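PDB 6BA9: iron aquisition yersiniabactin synthesis enzyme, YbtT from Escherichia coli, which acts as a low-specificity type II thioesterase that maintains production of the metallophore yersiniabactin by its hybrid NRPS/PKS biosynthetic pathway. Local coordinates for residues 92-97 and 117-122. The protein carries 1 engineered substitution. Residues are numbered along the deposited sequence; the frame is centred on the assembly and turned at random.
Sequences GAQVAF and GCHAPH
In this alpha/beta-hydrolase fold, the first turns of helix 91-105 pack against the loop leaving strand 112-116, and Ala93 meets Cys118 where the backbones come nearest. The methyl of Ala93 sits on the cysteine methylene, Ala93 CB to Cys118 CB 3.6 Å. With chi1 at -171°, Cys118 SG points away from its backbone N and lies against Gln94 CG at 3.6 Å. Beyond CG the Gln94 chain runs extended and carries its amide out to the His119 ring, where Gln94 NE2 lies 3.8 Å from His119 NE2, with the amide and imidazole planes nearly perpendicular at 85°. A water bridges the two segments: it accepts from Gln94 NE2 at 3.0 Å and donates to His119 O at 2.8 Å. Gln94 OE1 is hydrogen-bonded to Thr172 of helix 155-174, which should set which way round the amide lies. The helix, which follows the nucleophile elbow of the fold, links strands 84-89 and 112-116, parallel neighbours in the central sheet, and the loop follows the second of them. One turn further along the helix, Phe97 reaches the loop at Pro121, Phe97 CE2 to Pro121 CG 4.1 Å, while Trp209 meets the phenyl ring edge-to-face and also touches the proline.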
ATOM      1  N   GLY A  92      -0.480  -1.361   2.740  1.00 11.35           N
ATOM      2  CA  GLY A  92       0.336  -1.416   1.543  1.00 11.39           C
ATOM      3  C   GLY A  92       1.544  -0.510   1.606  1.00 10.35           C
ATOM      4  O   GLY A  92       2.558  -0.798   0.975  1.00 10.30           O
ATOM      5  N   ALA A  93       1.461   0.593   2.355  1.00 10.87           N
ATOM      6  CA  ALA A  93       2.637   1.449   2.504  1.00 10.62           C
ATOM      7  C   ALA A  93       3.758   0.726   3.239  1.00 11.65           C
ATOM      8  O   ALA A  93       4.935   0.924   2.933  1.00 11.42           O
ATOM      9  CB  ALA A  93       2.267   2.735   3.242  1.00 12.48           C
ATOM     10  N   GLN A  94       3.411  -0.112   4.214  1.00 10.30           N
ATOM     11  CA  GLN A  94       4.415  -0.866   4.950  1.00 10.70           C
ATOM     12  C   GLN A  94       5.109  -1.853   4.030  1.00 11.08           C
ATOM     13  O   GLN A  94       6.333  -1.985   4.051  1.00 11.48           O
ATOM     14  CB  GLN A  94       3.777  -1.600   6.126  1.00 10.70           C
ATOM     15  CG  GLN A  94       3.042  -0.712   7.126  1.00 11.02           C
ATOM     16  CD  GLN A  94       2.129  -1.484   8.033  1.00 11.40           C
ATOM     17  OE1 GLN A  94       1.609  -2.540   7.661  1.00 13.45           O
ATOM     18  NE2 GLN A  94       1.900  -0.964   9.225  1.00 13.96           N
ATOM     19  N   VAL A  95       4.331  -2.553   3.201  1.00 11.44           N
ATOM     20  CA  VAL A  95       4.915  -3.488   2.247  1.00 10.78           C
ATOM     21  C   VAL A  95       5.764  -2.754   1.218  1.00  9.47           C
ATOM     22  O   VAL A  95       6.869  -3.200   0.884  1.00 11.20           O
ATOM     23  CB  VAL A  95       3.843  -4.368   1.583  1.00 10.74           C
ATOM     24  CG1 VAL A  95       4.495  -5.298   0.569  1.00 12.23           C
ATOM     25  CG2 VAL A  95       3.089  -5.193   2.627  1.00 12.20           C
ATOM     26  N   ALA A  96       5.274  -1.626   0.704  1.00 10.64           N
ATOM     27  CA  ALA A  96       6.023  -0.858  -0.284  1.00 10.41           C
ATOM     28  C   ALA A  96       7.346  -0.385   0.296  1.00 11.33           C
ATOM     29  O   ALA A  96       8.381  -0.472  -0.372  1.00 12.22           O
ATOM     30  CB  ALA A  96       5.195   0.340  -0.754  1.00 12.29           C
ATOM     31  N   PHE A  97       7.331   0.110   1.533  1.00 10.78           N
ATOM     32  CA  PHE A  97       8.555   0.531   2.204  1.00 11.90           C
ATOM     33  C   PHE A  97       9.545  -0.620   2.337  1.00 11.04           C
ATOM     34  O   PHE A  97      10.725  -0.488   1.969  1.00 11.91           O
ATOM     35  CB  PHE A  97       8.187   1.088   3.580  1.00 13.47           C
ATOM     36  CG  PHE A  97       9.368   1.380   4.463  1.00 11.73           C
ATOM     37  CD1 PHE A  97      10.272   2.366   4.132  1.00 14.99           C
ATOM     38  CD2 PHE A  97       9.552   0.683   5.627  1.00 13.14           C
ATOM     39  CE1 PHE A  97      11.351   2.647   4.982  1.00 16.25           C
ATOM     40  CE2 PHE A  97      10.618   0.959   6.469  1.00 17.21           C
ATOM     41  CZ  PHE A  97      11.512   1.935   6.138  1.00 16.46           C
ATOM     42  N   GLY A 117      -1.273   7.352   3.739  1.00 12.91           N
ATOM     43  CA  GLY A 117      -2.262   6.967   4.723  1.00 12.38           C
ATOM     44  C   GLY A 117      -1.849   5.862   5.670  1.00 12.13           C
ATOM     45  O   GLY A 117      -2.639   4.934   5.918  1.00 12.74           O
ATOM     46  N   CYS A 118      -0.645   5.968   6.241  1.00 11.10           N
ATOM     47  CA  CYS A 118      -0.108   4.929   7.108  1.00 13.13           C
ATOM     48  C   CYS A 118       0.765   5.567   8.171  1.00 13.02           C
ATOM     49  O   CYS A 118       1.566   6.447   7.861  1.00 12.77           O
ATOM     50  CB  CYS A 118       0.747   3.970   6.278  1.00 12.71           C
ATOM     51  SG  CYS A 118       1.285   2.485   7.150  1.00 14.33           S
ATOM     52  N   HIS A 119       0.613   5.104   9.410  1.00 12.80           N
ATOM     53  CA  HIS A 119       1.524   5.506  10.470  1.00 13.23           C
ATOM     54  C   HIS A 119       2.922   4.937  10.221  1.00 14.46           C
ATOM     55  O   HIS A 119       3.109   3.908   9.556  1.00 12.78           O
ATOM     56  CB  HIS A 119       1.018   5.003  11.820  1.00 13.99           C
ATOM     57  CG  HIS A 119       0.911   3.520  11.877  1.00 13.88           C
ATOM     58  ND1 HIS A 119      -0.145   2.834  11.316  1.00 16.82           N
ATOM     59  CD2 HIS A 119       1.750   2.585  12.373  1.00 13.12           C
ATOM     60  CE1 HIS A 119       0.051   1.537  11.472  1.00 14.73           C
ATOM     61  NE2 HIS A 119       1.186   1.356  12.119  1.00 15.14           N
ATOM     62  N   ALA A 120       3.920   5.599  10.793  1.00 13.31           N
ATOM     63  CA  ALA A 120       5.306   5.205  10.599  1.00 13.02           C
ATOM     64  C   ALA A 120       5.642   3.908  11.348  1.00 13.53           C
ATOM     65  O   ALA A 120       4.934   3.528  12.295  1.00 14.03           O
ATOM     66  CB  ALA A 120       6.200   6.321  11.099  1.00 13.51           C
ATOM     67  N   PRO A 121       6.724   3.212  10.951  1.00 12.93           N
ATOM     68  CA  PRO A 121       6.989   1.871  11.516  1.00 12.50           C
ATOM     69  C   PRO A 121       7.387   1.831  12.987  1.00 15.86           C
ATOM     70  O   PRO A 121       7.335   0.738  13.564  1.00 17.14           O
ATOM     71  CB  PRO A 121       8.102   1.311  10.619  1.00 12.94           C
ATOM     72  CG  PRO A 121       7.963   2.072   9.331  1.00 14.63           C
ATOM     73  CD  PRO A 121       7.549   3.453   9.754  1.00 14.43           C
ATOM     74  N   HIS A 122       7.752   2.951  13.613  1.00 15.39           N
ATOM     75  CA  HIS A 122       7.985   2.948  15.054  1.00 15.34           C
ATOM     76  C   HIS A 122       6.737   3.292  15.849  1.00 17.42           C
ATOM     77  O   HIS A 122       6.808   3.400  17.085  1.00 18.83           O
ATOM     78  CB  HIS A 122       9.126   3.906  15.422  1.00 17.02           C
ATOM     79  CG  HIS A 122       8.837   5.334  15.101  1.00 15.71           C
ATOM     80  ND1 HIS A 122       8.848   5.820  13.811  1.00 15.15           N
ATOM     81  CD2 HIS A 122       8.546   6.392  15.898  1.00 18.07           C
ATOM     82  CE1 HIS A 122       8.573   7.111  13.826  1.00 15.61           C
ATOM     83  NE2 HIS A 122       8.371   7.480  15.082  1.00 16.94           N
TER
HETATM   84  O   HOH W   1       3.813   1.176   9.934  1.00 13.43           O